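Local coordinates for protein catechol 2,3-dioxygenase (Pseudomonas sp. KL28, PDB 3HPY) that probably cleaves catechol and alkylcatechols beside their two hydroxyls with dioxygen, at a non-haem iron, in the breakdown of aromatic hydrocarbons, at residues I23-N28 against N264-F269; E50-C55 against G70-D75; T94-G99 against G105-F110; L177-L182 against G249-C254; L282-T285 against A290-L293. All coordinates share one frame; numbering follows the deposited sequence.

Contact 1 of 5, residues I23-N28 against N264-F269; sequences IHFYRN and NRFETF. With FE (Fe (III) ion), chain I; MCT (4-methylcatechol), chain J.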
# COMPACT_ATOMS: atom_id res chain seq x y z
N ILE C 23 -0.93 22.13 22.04
CA ILE C 23 0.11 21.21 22.49
C ILE C 23 -0.37 19.77 22.32
O ILE C 23 0.30 18.93 21.71
CB ILE C 23 0.47 21.44 23.98
CG1 ILE C 23 1.13 22.81 24.16
CG2 ILE C 23 1.41 20.35 24.48
CD1 ILE C 23 1.58 23.10 25.59
N HIS C 24 -1.55 19.49 22.88
CA HIS C 24 -2.17 18.17 22.81
C HIS C 24 -2.35 17.72 21.37
O HIS C 24 -2.00 16.59 21.01
CB HIS C 24 -3.54 18.21 23.49
CG HIS C 24 -4.39 17.01 23.21
ND1 HIS C 24 -4.19 15.80 23.84
CD2 HIS C 24 -5.41 16.82 22.35
CE1 HIS C 24 -5.05 14.91 23.38
NE2 HIS C 24 -5.81 15.51 22.47
N PHE C 25 -2.92 18.60 20.55
CA PHE C 25 -3.16 18.26 19.16
C PHE C 25 -1.90 17.89 18.38
O PHE C 25 -1.79 16.78 17.86
CB PHE C 25 -3.89 19.41 18.45
CG PHE C 25 -4.09 19.18 16.98
CD1 PHE C 25 -3.16 19.67 16.06
CD2 PHE C 25 -5.17 18.44 16.51
CE1 PHE C 25 -3.31 19.43 14.71
CE2 PHE C 25 -5.33 18.19 15.15
CZ PHE C 25 -4.40 18.69 14.25
N TYR C 26 -0.95 18.81 18.32
CA TYR C 26 0.28 18.57 17.58
C TYR C 26 1.16 17.47 18.15
O TYR C 26 2.03 16.95 17.46
CB TYR C 26 1.09 19.86 17.46
CG TYR C 26 0.55 20.81 16.41
CD1 TYR C 26 0.60 20.47 15.05
CD2 TYR C 26 -0.04 22.01 16.77
CE1 TYR C 26 0.07 21.32 14.08
CE2 TYR C 26 -0.58 22.87 15.80
CZ TYR C 26 -0.51 22.52 14.46
OH TYR C 26 -1.02 23.36 13.49
N ARG C 27 0.94 17.09 19.40
CA ARG C 27 1.77 16.05 19.98
C ARG C 27 1.11 14.67 19.98
O ARG C 27 1.75 13.67 19.65
CB ARG C 27 2.17 16.42 21.40
CG ARG C 27 3.55 15.92 21.77
CD ARG C 27 3.59 15.30 23.15
NE ARG C 27 3.36 16.28 24.21
CZ ARG C 27 3.56 16.04 25.50
NH1 ARG C 27 3.98 14.84 25.88
NH2 ARG C 27 3.33 16.98 26.40
N ASN C 28 -0.17 14.63 20.34
CA ASN C 28 -0.91 13.38 20.43
C ASN C 28 -1.72 13.03 19.18
O ASN C 28 -2.06 11.87 18.97
CB ASN C 28 -1.83 13.44 21.65
CG ASN C 28 -1.06 13.62 22.93
OD1 ASN C 28 -1.56 14.18 23.90
ND2 ASN C 28 0.18 13.13 22.95
N ASN C 264 -5.71 26.64 11.89
CA ASN C 264 -4.54 26.62 11.04
C ASN C 264 -4.60 25.34 10.21
O ASN C 264 -4.56 24.23 10.76
CB ASN C 264 -3.26 26.60 11.88
CG ASN C 264 -3.08 27.86 12.70
OD1 ASN C 264 -2.80 27.80 13.90
ND2 ASN C 264 -3.23 29.01 12.06
N ARG C 265 -4.69 25.48 8.90
CA ARG C 265 -4.74 24.32 8.01
C ARG C 265 -3.35 23.70 7.90
O ARG C 265 -2.34 24.40 7.81
CB ARG C 265 -5.20 24.73 6.61
CG ARG C 265 -5.25 23.57 5.63
CD ARG C 265 -5.47 24.00 4.18
NE ARG C 265 -6.82 24.51 3.91
CZ ARG C 265 -7.09 25.78 3.62
NH1 ARG C 265 -6.11 26.66 3.55
NH2 ARG C 265 -8.34 26.15 3.36
N PHE C 266 -3.30 22.37 7.93
CA PHE C 266 -2.04 21.67 7.77
C PHE C 266 -2.28 20.58 6.73
O PHE C 266 -3.43 20.34 6.33
CB PHE C 266 -1.57 21.06 9.10
CG PHE C 266 -2.42 19.94 9.60
CD1 PHE C 266 -2.12 18.61 9.29
CD2 PHE C 266 -3.53 20.19 10.40
CE1 PHE C 266 -2.90 17.57 9.76
CE2 PHE C 266 -4.31 19.15 10.88
CZ PHE C 266 -3.99 17.84 10.56
N GLU C 267 -1.21 19.95 6.26
CA GLU C 267 -1.34 18.89 5.27
C GLU C 267 -0.43 17.72 5.58
O GLU C 267 0.68 17.90 6.11
CB GLU C 267 -1.00 19.45 3.88
CG GLU C 267 -0.87 18.43 2.77
CD GLU C 267 -0.24 19.03 1.51
OE1 GLU C 267 0.81 19.69 1.65
OE2 GLU C 267 -0.78 18.83 0.40
N THR C 268 -0.91 16.51 5.27
CA THR C 268 -0.13 15.29 5.43
C THR C 268 -0.13 14.69 4.04
O THR C 268 -1.18 14.27 3.54
CB THR C 268 -0.80 14.24 6.36
OG1 THR C 268 -2.14 14.00 5.92
CG2 THR C 268 -0.79 14.70 7.80
N PHE C 269 1.02 14.66 3.38
CA PHE C 269 1.06 14.08 2.04
C PHE C 269 2.31 13.24 1.81
O PHE C 269 3.20 13.17 2.66
CB PHE C 269 0.97 15.16 0.97
CG PHE C 269 2.29 15.67 0.50
CD1 PHE C 269 3.11 16.40 1.35
CD2 PHE C 269 2.75 15.38 -0.78
CE1 PHE C 269 4.37 16.82 0.94
CE2 PHE C 269 4.01 15.80 -1.21
CZ PHE C 269 4.82 16.52 -0.35
FE FE I . 1.05 21.33 0.28
C1 MCT J . -0.99 21.76 -4.31
C2 MCT J . -1.05 22.24 -2.99
C3 MCT J . -0.18 21.71 -2.02
O3 MCT J . -0.24 22.15 -0.76
C4 MCT J . 0.77 20.70 -2.36
O4 MCT J . 1.60 20.20 -1.41
C5 MCT J . 0.84 20.22 -3.70
C6 MCT J . -0.05 20.76 -4.67
C MCT J . -1.91 22.32 -5.35
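On the strand that carries the carboxylate of the iron site, Phe-266 reaches back to meet Phe-25 of helix 19-29, so that the N-terminal and C-terminal halves of the chain touch through two buried aromatic rings. Phe-25 CZ lies 3.4 Å from Phe-266 CE2, and the latter atom sits at the edge of the Phe-25 ring, close to its plane. The rings approach from opposite directions with their planes at 64° and their centroids 5.6 Å apart, an oblique pairing. CB of Phe-25 leaves the helix toward the strand, and with CG anti to the backbone N (chi1 175°) the ring carries on to Phe-266. Phenylalanine suits both places, since each must span the gap between two backbones with flat, apolar surface. Beside the pair, Tyr-26 OH approaches Asn-264 CB to 4.3 Å; the hydroxyl itself is hydrogen-bonded to Tyr-56 and Asp-260. The next residue along the strand, Glu-267, points to the other face. Its extended chain brings OE1 to the iron at 2.1 Å, where His-154 and His-216 also bind, while O3 and O4 of 4-methylcatechol chelate the metal. Ser-218 and Thr-255 hydrogen-bond to the carboxylate and would help fix its rotation. Two histidines and one carboxylate make up the facial triad typical of extradiol dioxygenases.

Contact 2 of 5, residues E50-C55 against G70-D75; sequences ERDHSC and GFKVLD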
# COMPACT_ATOMS: atom_id res chain seq x y z
N GLU C 50 13.24 13.55 11.80
CA GLU C 50 14.22 14.61 11.50
C GLU C 50 15.30 14.50 12.55
O GLU C 50 15.13 13.78 13.52
CB GLU C 50 13.58 16.00 11.58
CG GLU C 50 12.38 16.17 10.68
CD GLU C 50 11.67 17.49 10.89
OE1 GLU C 50 11.42 17.86 12.07
OE2 GLU C 50 11.36 18.16 9.88
N ARG C 51 16.40 15.23 12.37
CA ARG C 51 17.48 15.17 13.34
C ARG C 51 17.66 16.45 14.15
O ARG C 51 18.17 16.42 15.27
CB ARG C 51 18.80 14.80 12.64
CG ARG C 51 18.68 13.53 11.82
CD ARG C 51 20.03 12.93 11.48
NE ARG C 51 19.85 11.77 10.60
CZ ARG C 51 20.85 11.04 10.12
NH1 ARG C 51 22.10 11.33 10.43
NH2 ARG C 51 20.59 10.01 9.33
N ASP C 52 17.21 17.57 13.59
CA ASP C 52 17.34 18.86 14.26
C ASP C 52 16.28 19.12 15.33
O ASP C 52 15.16 18.62 15.27
CB ASP C 52 17.35 19.98 13.21
CG ASP C 52 18.69 20.06 12.46
OD1 ASP C 52 19.64 19.37 12.89
OD2 ASP C 52 18.78 20.81 11.47
N HIS C 53 16.66 19.92 16.33
CA HIS C 53 15.81 20.25 17.48
C HIS C 53 14.33 20.54 17.23
O HIS C 53 13.47 20.04 17.96
CB HIS C 53 16.42 21.42 18.25
CG HIS C 53 15.65 21.81 19.47
ND1 HIS C 53 14.65 22.76 19.46
CD2 HIS C 53 15.74 21.38 20.76
CE1 HIS C 53 14.17 22.91 20.68
NE2 HIS C 53 14.81 22.09 21.49
N SER C 54 14.03 21.34 16.22
CA SER C 54 12.65 21.71 15.95
C SER C 54 12.41 22.06 14.49
O SER C 54 13.34 22.42 13.77
CB SER C 54 12.28 22.93 16.79
OG SER C 54 13.01 24.06 16.33
N CYS C 55 11.14 21.98 14.08
CA CYS C 55 10.70 22.31 12.73
C CYS C 55 9.31 22.98 12.82
O CYS C 55 8.82 23.57 11.86
CB CYS C 55 10.59 21.06 11.86
SG CYS C 55 9.12 20.05 12.20
N GLY C 70 11.23 29.52 8.26
CA GLY C 70 12.67 29.50 8.05
C GLY C 70 13.24 28.36 7.23
O GLY C 70 12.64 27.29 7.13
N PHE C 71 14.41 28.60 6.66
CA PHE C 71 15.11 27.61 5.84
C PHE C 71 16.54 27.42 6.35
O PHE C 71 17.27 28.39 6.53
CB PHE C 71 15.20 28.09 4.39
CG PHE C 71 13.90 28.06 3.65
CD1 PHE C 71 13.48 26.90 3.02
CD2 PHE C 71 13.12 29.21 3.52
CE1 PHE C 71 12.32 26.88 2.27
CE2 PHE C 71 11.95 29.20 2.76
CZ PHE C 71 11.55 28.04 2.14
N LYS C 72 16.95 26.17 6.55
CA LYS C 72 18.32 25.94 6.99
C LYS C 72 19.22 25.99 5.76
O LYS C 72 18.82 25.52 4.70
CB LYS C 72 18.46 24.57 7.67
CG LYS C 72 19.88 24.31 8.15
CD LYS C 72 19.98 23.15 9.10
CE LYS C 72 21.42 22.92 9.50
NZ LYS C 72 21.53 21.91 10.59
N VAL C 73 20.40 26.60 5.89
CA VAL C 73 21.33 26.69 4.76
C VAL C 73 22.55 25.80 5.05
O VAL C 73 22.70 25.31 6.17
CB VAL C 73 21.81 28.14 4.50
CG1 VAL C 73 20.60 29.06 4.31
CG2 VAL C 73 22.69 28.63 5.65
N LEU C 74 23.42 25.60 4.07
CA LEU C 74 24.57 24.73 4.27
C LEU C 74 25.41 25.03 5.51
O LEU C 74 25.60 24.15 6.36
CB LEU C 74 25.45 24.73 3.02
CG LEU C 74 26.51 23.61 2.92
CD1 LEU C 74 25.85 22.22 2.99
CD2 LEU C 74 27.24 23.74 1.61
N ASP C 75 25.92 26.26 5.61
CA ASP C 75 26.75 26.66 6.75
C ASP C 75 26.75 28.17 7.01
O ASP C 75 26.12 28.94 6.28
CB ASP C 75 28.19 26.17 6.53
CG ASP C 75 28.68 26.46 5.12
OD1 ASP C 75 28.55 27.62 4.66
OD2 ASP C 75 29.21 25.53 4.46
O HOH W 1 21.92 18.80 11.46
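Asp-52 and Lys-72 form a salt bridge within the N-terminal vicinal-oxygen-chelate module, tying the loop between strands 43-46 and 56-60 to the end of strand 65-73. They are the two residues that touch across these segments, and both are buried, so each charge needs partners close at hand. Lys-72 NZ donates to Asp-52 OD2 at 3.1 Å. It meets that oxygen on the syn side, 20° out of the carboxylate plane. The side chains come from opposite directions: Lys-72 has CG anti to its N (chi1 -180°) and stays extended all the way, which carries the ammonium group across most of the gap; Asp-52, pointing toward it, closes the remainder. A lysine suits this place because its long, flexible shaft sets a charge well away from the strand, CD passing 3.5 Å from Asp-52 OD2. Asp-52, being short, keeps its carboxylate close to the loop.

Both charged groups have further partners. OD2 of Asp-52 has a second cationic partner in Arg-8 NH2, and Lys-72 NZ also forms a salt bridge with Asp-278 of the second subunit, so the pair belongs to a charge network that runs into the tetramer interface. Two cations and two carboxylates thus alternate, which would be expected to keep all four ionised. The other oxygen, OD1, is served by water: water 1 donates to Asp-52 OD1 at 2.8 Å and weakly accepts from Lys-72 NZ at 3.3 Å.

Contact 3 of 5, residues T94-G99 against G105-F110; sequences TRIPAG and GERVRF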
# COMPACT_ATOMS: atom_id res chain seq x y z
N THR C 94 17.15 41.51 8.70
CA THR C 94 17.24 41.65 10.15
C THR C 94 17.99 40.43 10.68
O THR C 94 17.63 39.30 10.37
CB THR C 94 15.85 41.67 10.79
OG1 THR C 94 15.01 42.61 10.10
CG2 THR C 94 15.95 42.07 12.26
N ARG C 95 19.03 40.66 11.47
CA ARG C 95 19.78 39.54 12.01
C ARG C 95 19.35 39.20 13.43
O ARG C 95 19.75 39.87 14.38
CB ARG C 95 21.28 39.85 11.96
CG ARG C 95 22.16 38.84 12.68
CD ARG C 95 22.28 37.52 11.92
NE ARG C 95 23.41 37.50 11.00
CZ ARG C 95 23.39 38.02 9.77
NH1 ARG C 95 22.29 38.59 9.31
NH2 ARG C 95 24.48 37.95 9.02
N ILE C 96 18.51 38.17 13.58
CA ILE C 96 18.05 37.74 14.90
C ILE C 96 19.21 37.00 15.57
O ILE C 96 19.76 36.05 15.02
CB ILE C 96 16.85 36.77 14.81
CG1 ILE C 96 15.61 37.49 14.29
CG2 ILE C 96 16.54 36.21 16.19
CD1 ILE C 96 15.65 37.83 12.81
N PRO C 97 19.58 37.43 16.79
CA PRO C 97 20.67 36.80 17.54
C PRO C 97 20.48 35.33 17.92
O PRO C 97 19.35 34.86 18.11
CB PRO C 97 20.82 37.70 18.76
CG PRO C 97 19.42 38.22 18.96
CD PRO C 97 18.99 38.54 17.57
N ALA C 98 21.59 34.62 18.03
CA ALA C 98 21.57 33.21 18.40
C ALA C 98 21.06 33.06 19.82
O ALA C 98 21.47 33.79 20.72
CB ALA C 98 22.96 32.62 18.27
N GLY C 99 20.17 32.10 20.01
CA GLY C 99 19.62 31.87 21.33
C GLY C 99 18.20 32.40 21.46
O GLY C 99 17.45 31.93 22.30
N GLY C 105 20.68 28.95 16.29
CA GLY C 105 21.70 29.94 16.05
C GLY C 105 21.07 31.19 15.49
O GLY C 105 19.86 31.25 15.29
N GLU C 106 21.88 32.20 15.23
CA GLU C 106 21.35 33.43 14.70
C GLU C 106 20.81 33.15 13.31
O GLU C 106 21.32 32.28 12.61
CB GLU C 106 22.44 34.48 14.66
CG GLU C 106 23.56 34.06 13.78
CD GLU C 106 24.60 35.14 13.63
OE1 GLU C 106 25.53 34.93 12.82
OE2 GLU C 106 24.50 36.19 14.30
N ARG C 107 19.79 33.91 12.93
CA ARG C 107 19.15 33.74 11.63
C ARG C 107 18.91 35.08 10.94
O ARG C 107 18.75 36.11 11.60
CB ARG C 107 17.81 33.03 11.81
CG ARG C 107 17.58 32.47 13.21
CD ARG C 107 16.18 32.76 13.69
NE ARG C 107 16.11 32.84 15.14
CZ ARG C 107 15.03 33.18 15.83
NH1 ARG C 107 13.89 33.47 15.20
NH2 ARG C 107 15.09 33.24 17.16
N VAL C 108 18.88 35.06 9.61
CA VAL C 108 18.66 36.25 8.82
C VAL C 108 17.18 36.27 8.44
O VAL C 108 16.70 35.32 7.82
CB VAL C 108 19.51 36.22 7.54
CG1 VAL C 108 19.43 37.55 6.82
CG2 VAL C 108 20.94 35.88 7.88
N ARG C 109 16.47 37.33 8.81
CA ARG C 109 15.05 37.42 8.49
C ARG C 109 14.75 38.62 7.61
O ARG C 109 15.31 39.70 7.80
CB ARG C 109 14.20 37.51 9.77
CG ARG C 109 12.70 37.42 9.51
CD ARG C 109 11.88 37.77 10.75
NE ARG C 109 12.14 36.88 11.88
CZ ARG C 109 11.60 37.04 13.09
NH1 ARG C 109 10.78 38.06 13.32
NH2 ARG C 109 11.88 36.18 14.06
N PHE C 110 13.86 38.43 6.64
CA PHE C 110 13.49 39.50 5.74
C PHE C 110 12.02 39.35 5.37
O PHE C 110 11.41 38.30 5.64
CB PHE C 110 14.37 39.48 4.49
CG PHE C 110 14.23 38.23 3.67
CD1 PHE C 110 13.27 38.14 2.66
CD2 PHE C 110 15.07 37.13 3.89
CE1 PHE C 110 13.15 36.98 1.89
CE2 PHE C 110 14.95 35.97 3.13
CZ PHE C 110 13.99 35.90 2.12
O HOH W 2 17.75 32.23 17.35
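Ile-96 sets CG1 beside its backbone N (chi1 -68°), which spreads its two branches over two arginines of the partner strand. The CG2 methyl settles over the centre of the Arg-107 guanidinium, 3.4 Å from Arg-107 CZ, while CD1 reaches Arg-109 CB at 3.4 Å. Arg-95 bends instead, at chi2 (73°) and chi3, folding its guanidinium back over Val-108: CG2 of Val-108 lies under one face, 3.3 Å from Arg-95 NH1. At the edge of that same group stands the carboxylate of Glu-106, its plane turned 86° from the guanidinium. The salt bridge between Arg-95 NE and Glu-106 OE2 is long, at 3.7 Å.

These residues lie on a beta hairpin of strands 93-96 and 107-111, the former being the outermost strand of the N-terminal sheet within the chain. Thr-94 with Arg-109 and Ile-96 with Arg-107 are antiparallel hydrogen-bonded pairs; Thr-94 N donates to Arg-109 O at 2.7 Å and Arg-107 N to Ile-96 O at 3.0 Å. Arg-95 and Val-108 form the non-hydrogen-bonded pair between them. A branched isoleucine suits a strand and gives the Arg-107 guanidinium and the Arg-109 chain apolar surface; Arg-107 pairs with Glu-100 and Glu-119, Arg-109 with Glu-119. Arg-95, on the other face, reaches Asp-83 and Glu-80. Where the strands part, water 2 donates to Pro-97 O and Gly-105 O and accepts from Arg-107 NE.

Contact 4 of 5, residues L177-L182 against G249-C254; sequences LVERVL and GVTRGC. With MCT (4-methylcatechol), chain J.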
# COMPACT_ATOMS: atom_id res chain seq x y z
N LEU C 177 11.62 26.92 -10.51
CA LEU C 177 10.22 26.57 -10.73
C LEU C 177 10.03 25.11 -11.12
O LEU C 177 10.59 24.65 -12.11
CB LEU C 177 9.61 27.44 -11.84
CG LEU C 177 8.31 28.18 -11.52
CD1 LEU C 177 7.75 28.80 -12.80
CD2 LEU C 177 7.31 27.24 -10.91
N VAL C 178 9.22 24.39 -10.34
CA VAL C 178 8.97 23.00 -10.67
C VAL C 178 7.63 22.97 -11.40
O VAL C 178 7.50 22.33 -12.44
CB VAL C 178 8.90 22.11 -9.42
CG1 VAL C 178 8.68 20.68 -9.83
CG2 VAL C 178 10.19 22.24 -8.60
N GLU C 179 6.65 23.67 -10.86
CA GLU C 179 5.33 23.72 -11.49
C GLU C 179 4.62 25.05 -11.28
O GLU C 179 4.87 25.76 -10.30
CB GLU C 179 4.43 22.60 -10.97
CG GLU C 179 4.65 21.25 -11.61
CD GLU C 179 3.50 20.30 -11.31
OE1 GLU C 179 2.34 20.72 -11.50
OE2 GLU C 179 3.76 19.16 -10.88
N ARG C 180 3.73 25.38 -12.20
CA ARG C 180 2.97 26.62 -12.09
C ARG C 180 1.56 26.52 -12.62
O ARG C 180 1.25 25.74 -13.53
CB ARG C 180 3.70 27.75 -12.81
CG ARG C 180 3.84 27.56 -14.31
CD ARG C 180 4.85 28.54 -14.89
NE ARG C 180 5.35 28.06 -16.17
CZ ARG C 180 6.41 28.55 -16.80
NH1 ARG C 180 7.11 29.55 -16.27
NH2 ARG C 180 6.79 28.01 -17.95
N VAL C 181 0.69 27.33 -12.04
CA VAL C 181 -0.69 27.39 -12.47
C VAL C 181 -0.87 28.68 -13.26
O VAL C 181 -0.76 29.77 -12.69
CB VAL C 181 -1.64 27.37 -11.26
CG1 VAL C 181 -3.06 27.66 -11.70
CG2 VAL C 181 -1.56 26.02 -10.57
N LEU C 182 -1.11 28.56 -14.56
CA LEU C 182 -1.30 29.71 -15.43
C LEU C 182 -2.64 30.36 -15.16
O LEU C 182 -3.68 29.69 -15.17
CB LEU C 182 -1.24 29.31 -16.91
CG LEU C 182 0.12 29.16 -17.61
CD1 LEU C 182 0.98 28.16 -16.87
CD2 LEU C 182 -0.10 28.71 -19.04
N GLY C 249 -2.94 17.09 -9.00
CA GLY C 249 -2.31 16.81 -10.29
C GLY C 249 -0.92 17.41 -10.14
O GLY C 249 0.13 16.80 -10.41
N VAL C 250 -0.97 18.65 -9.68
CA VAL C 250 0.18 19.45 -9.35
C VAL C 250 0.95 18.52 -8.45
O VAL C 250 0.39 18.01 -7.48
CB VAL C 250 -0.30 20.65 -8.54
CG1 VAL C 250 0.87 21.43 -7.97
CG2 VAL C 250 -1.19 21.49 -9.39
N THR C 251 2.20 18.24 -8.82
CA THR C 251 3.07 17.38 -8.04
C THR C 251 2.69 15.91 -7.92
O THR C 251 3.51 15.11 -7.47
CB THR C 251 3.28 17.98 -6.62
OG1 THR C 251 2.15 17.69 -5.78
CG2 THR C 251 3.44 19.50 -6.72
N ARG C 252 1.48 15.53 -8.33
CA ARG C 252 1.08 14.12 -8.24
C ARG C 252 1.09 13.67 -6.76
O ARG C 252 0.95 12.48 -6.47
CB ARG C 252 2.05 13.22 -9.02
CG ARG C 252 2.43 13.60 -10.49
CD ARG C 252 3.52 12.60 -10.98
NE ARG C 252 3.93 12.68 -12.39
CZ ARG C 252 4.85 11.88 -12.94
NH1 ARG C 252 5.44 10.95 -12.19
NH2 ARG C 252 5.17 11.99 -14.22
N GLY C 253 1.27 14.60 -5.84
CA GLY C 253 1.32 14.26 -4.43
C GLY C 253 -0.01 13.97 -3.75
O GLY C 253 -0.91 14.81 -3.73
N CYS C 254 -0.15 12.77 -3.19
CA CYS C 254 -1.37 12.38 -2.51
C CYS C 254 -1.44 13.16 -1.22
O CYS C 254 -0.41 13.40 -0.58
CB CYS C 254 -1.36 10.89 -2.22
SG CYS C 254 -1.18 9.95 -3.71
C1 MCT J . -0.99 21.76 -4.31
C2 MCT J . -1.05 22.24 -2.99
C3 MCT J . -0.18 21.71 -2.02
O3 MCT J . -0.24 22.15 -0.76
C4 MCT J . 0.77 20.70 -2.36
O4 MCT J . 1.60 20.20 -1.41
C5 MCT J . 0.84 20.22 -3.70
C6 MCT J . -0.05 20.76 -4.67
C MCT J . -1.91 22.32 -5.35
O HOH W 3 2.16 17.40 -12.32
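Hydrogen bonding leads here: the carboxylate of Glu-179, reaching from strand 176-182, takes the backbone N-H of Thr-251 on OE2 at 2.7 Å. The N-H comes from above the carboxylate plane, 37° out of it. The same oxygen accepts a hydrogen bond from water 3, which also donates to Gly-249 O at 2.9 Å and so ties the loop to the glutamate a second time. Tyr-273 OH completes the grip on OE2, and OE1 has a weak bond from the indole of Trp-284, so the buried charge, if present, is shared among several donors. A glutamate suits the place because its chain, extended beyond CG, spans the gap from strand to loop.

Within the loop, Arg-252 N bonds to Gly-249 O at 2.8 Å, closing a type II beta turn with Val-250 and Thr-251 at its corners. The N-H of Thr-251 points out of this turn toward Glu-179. On the strand, Val-178 and Glu-179 both face Trp-193 in a classic beta bulge.

Van der Waals contacts do the rest. Glu-179 OE1 packs on Val-250 CA at 3.3 Å, and beyond it the side chains meet the substrate: Val-250 CG1 lies 3.5 Å from C6 of 4-methylcatechol, and Thr-251 OG1 the same distance from its C5. A carboxylate thus backs the turn that lines the catechol pocket of this extradiol dioxygenase.

Contact 5 of 5, residues L282-T285 against A290-L293; sequences LSWT and AQGL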
# COMPACT_ATOMS: atom_id res chain seq x y z
N LEU C 282 6.55 22.43 -15.23
CA LEU C 282 5.31 21.93 -15.83
C LEU C 282 4.25 23.02 -15.64
O LEU C 282 4.32 23.78 -14.67
CB LEU C 282 4.86 20.65 -15.13
CG LEU C 282 5.87 19.51 -15.12
CD1 LEU C 282 5.32 18.32 -14.34
CD2 LEU C 282 6.19 19.11 -16.55
N SER C 283 3.28 23.09 -16.53
CA SER C 283 2.26 24.12 -16.41
C SER C 283 0.83 23.58 -16.43
O SER C 283 0.54 22.58 -17.10
CB SER C 283 2.41 25.15 -17.53
OG SER C 283 3.69 25.74 -17.51
N TRP C 284 -0.05 24.24 -15.70
CA TRP C 284 -1.45 23.87 -15.66
C TRP C 284 -2.27 25.08 -16.08
O TRP C 284 -1.99 26.20 -15.65
CB TRP C 284 -1.86 23.43 -14.25
CG TRP C 284 -1.29 22.10 -13.85
CD1 TRP C 284 -0.00 21.83 -13.49
CD2 TRP C 284 -1.98 20.85 -13.84
NE1 TRP C 284 0.15 20.49 -13.26
CE2 TRP C 284 -1.05 19.86 -13.46
CE3 TRP C 284 -3.30 20.46 -14.11
CZ2 TRP C 284 -1.39 18.50 -13.35
CZ3 TRP C 284 -3.65 19.11 -14.00
CH2 TRP C 284 -2.69 18.15 -13.62
N THR C 285 -3.26 24.87 -16.94
CA THR C 285 -4.12 25.96 -17.40
C THR C 285 -5.08 26.33 -16.28
O THR C 285 -5.43 25.49 -15.46
CB THR C 285 -4.93 25.53 -18.63
OG1 THR C 285 -5.70 24.37 -18.30
CG2 THR C 285 -4.01 25.21 -19.79
N ALA C 290 -9.04 22.68 -11.35
CA ALA C 290 -9.79 21.74 -10.46
C ALA C 290 -9.10 20.36 -10.44
O ALA C 290 -9.03 19.69 -9.41
CB ALA C 290 -11.24 21.57 -10.95
N GLN C 291 -8.61 19.96 -11.62
CA GLN C 291 -7.91 18.70 -11.79
C GLN C 291 -6.52 18.77 -11.16
O GLN C 291 -5.99 17.76 -10.68
CB GLN C 291 -7.73 18.36 -13.27
CG GLN C 291 -7.45 16.88 -13.45
CD GLN C 291 -7.13 16.44 -14.86
OE1 GLN C 291 -7.47 15.33 -15.26
NE2 GLN C 291 -6.44 17.30 -15.61
N GLY C 292 -5.92 19.96 -11.21
CA GLY C 292 -4.60 20.17 -10.64
C GLY C 292 -4.63 20.17 -9.12
O GLY C 292 -3.65 19.82 -8.45
N LEU C 293 -5.78 20.58 -8.59
CA LEU C 293 -6.08 20.65 -7.16
C LEU C 293 -6.47 19.19 -6.78
O LEU C 293 -5.73 18.54 -6.04
CB LEU C 293 -7.25 21.64 -6.97
CG LEU C 293 -7.59 22.40 -5.68
CD1 LEU C 293 -7.82 21.40 -4.58
CD2 LEU C 293 -6.49 23.40 -5.31
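The indole of Trp-284 lies flat against the backbone of Gly-292, and the two make a CH-pi contact. Gly-292 CA stands over the six-membered ring, 3.9 Å from its centroid and 22° off the ring normal, displaced toward the rim; its nearest ring atom is Trp-284 CZ3 at 3.6 Å. Glycine fits because the backbone itself is the surface that meets the ring: the direction in which a side chain would leave CA runs into the indole, close to CE3. Gln-291 instead comes to the edge of the same ring, its NE2 3.7 Å from Trp-284 CZ3 and near the ring plane. Its side chain crosses that of the tryptophan at about a right angle, with the amide plane turned 87° from the indole. No hydrogen bond links the two; NE2 makes a weak hydrogen bond to Asn-288 OD1.

Trp-284 sits on strand 282-284, parallel to strand 176-182 in the C-terminal sheet, while Gly-292 and Gln-291 belong to the short helix 289-293 near the C-terminal end of the ordered chain. The indole therefore fills the angle between strand and helix. With CG beside the backbone N (chi1 -72°), the ring is swung toward the helix and its NE1 makes a weak hydrogen bond to Glu-179. Other copies of the protein reach both segments: the second subunit takes backbone hydrogen bonds from Ser-283, its Asn-135 packs on Trp-284 and accepts from Thr-285 N, and Gln-291 OE1 has a weak bond with Ser-235 of the third.

Contacts 2 and 3 belong to the N-terminal sheet, contacts 4 and 5 to the C-terminal sheet, and contact 1 spans the two halves. Contact 3, on the outermost strand of its sheet within the chain and partly exposed, combines backbone pairing with arginine chemistry; the other four are buried. Contact 1 joins its elements mainly by apolar rings, contact 2 by charges that continue into the second subunit, which contacts 4 and 5 also touch. Contacts 1 and 4 both reach 4-methylcatechol, one through the metal ligand and the other through the pocket wall. Contacts 4 and 5, with centres about 7 Å apart, share neighbouring strands 176-182 and 282-284, and Gly-249 N probably bonds to Gly-292 O between them.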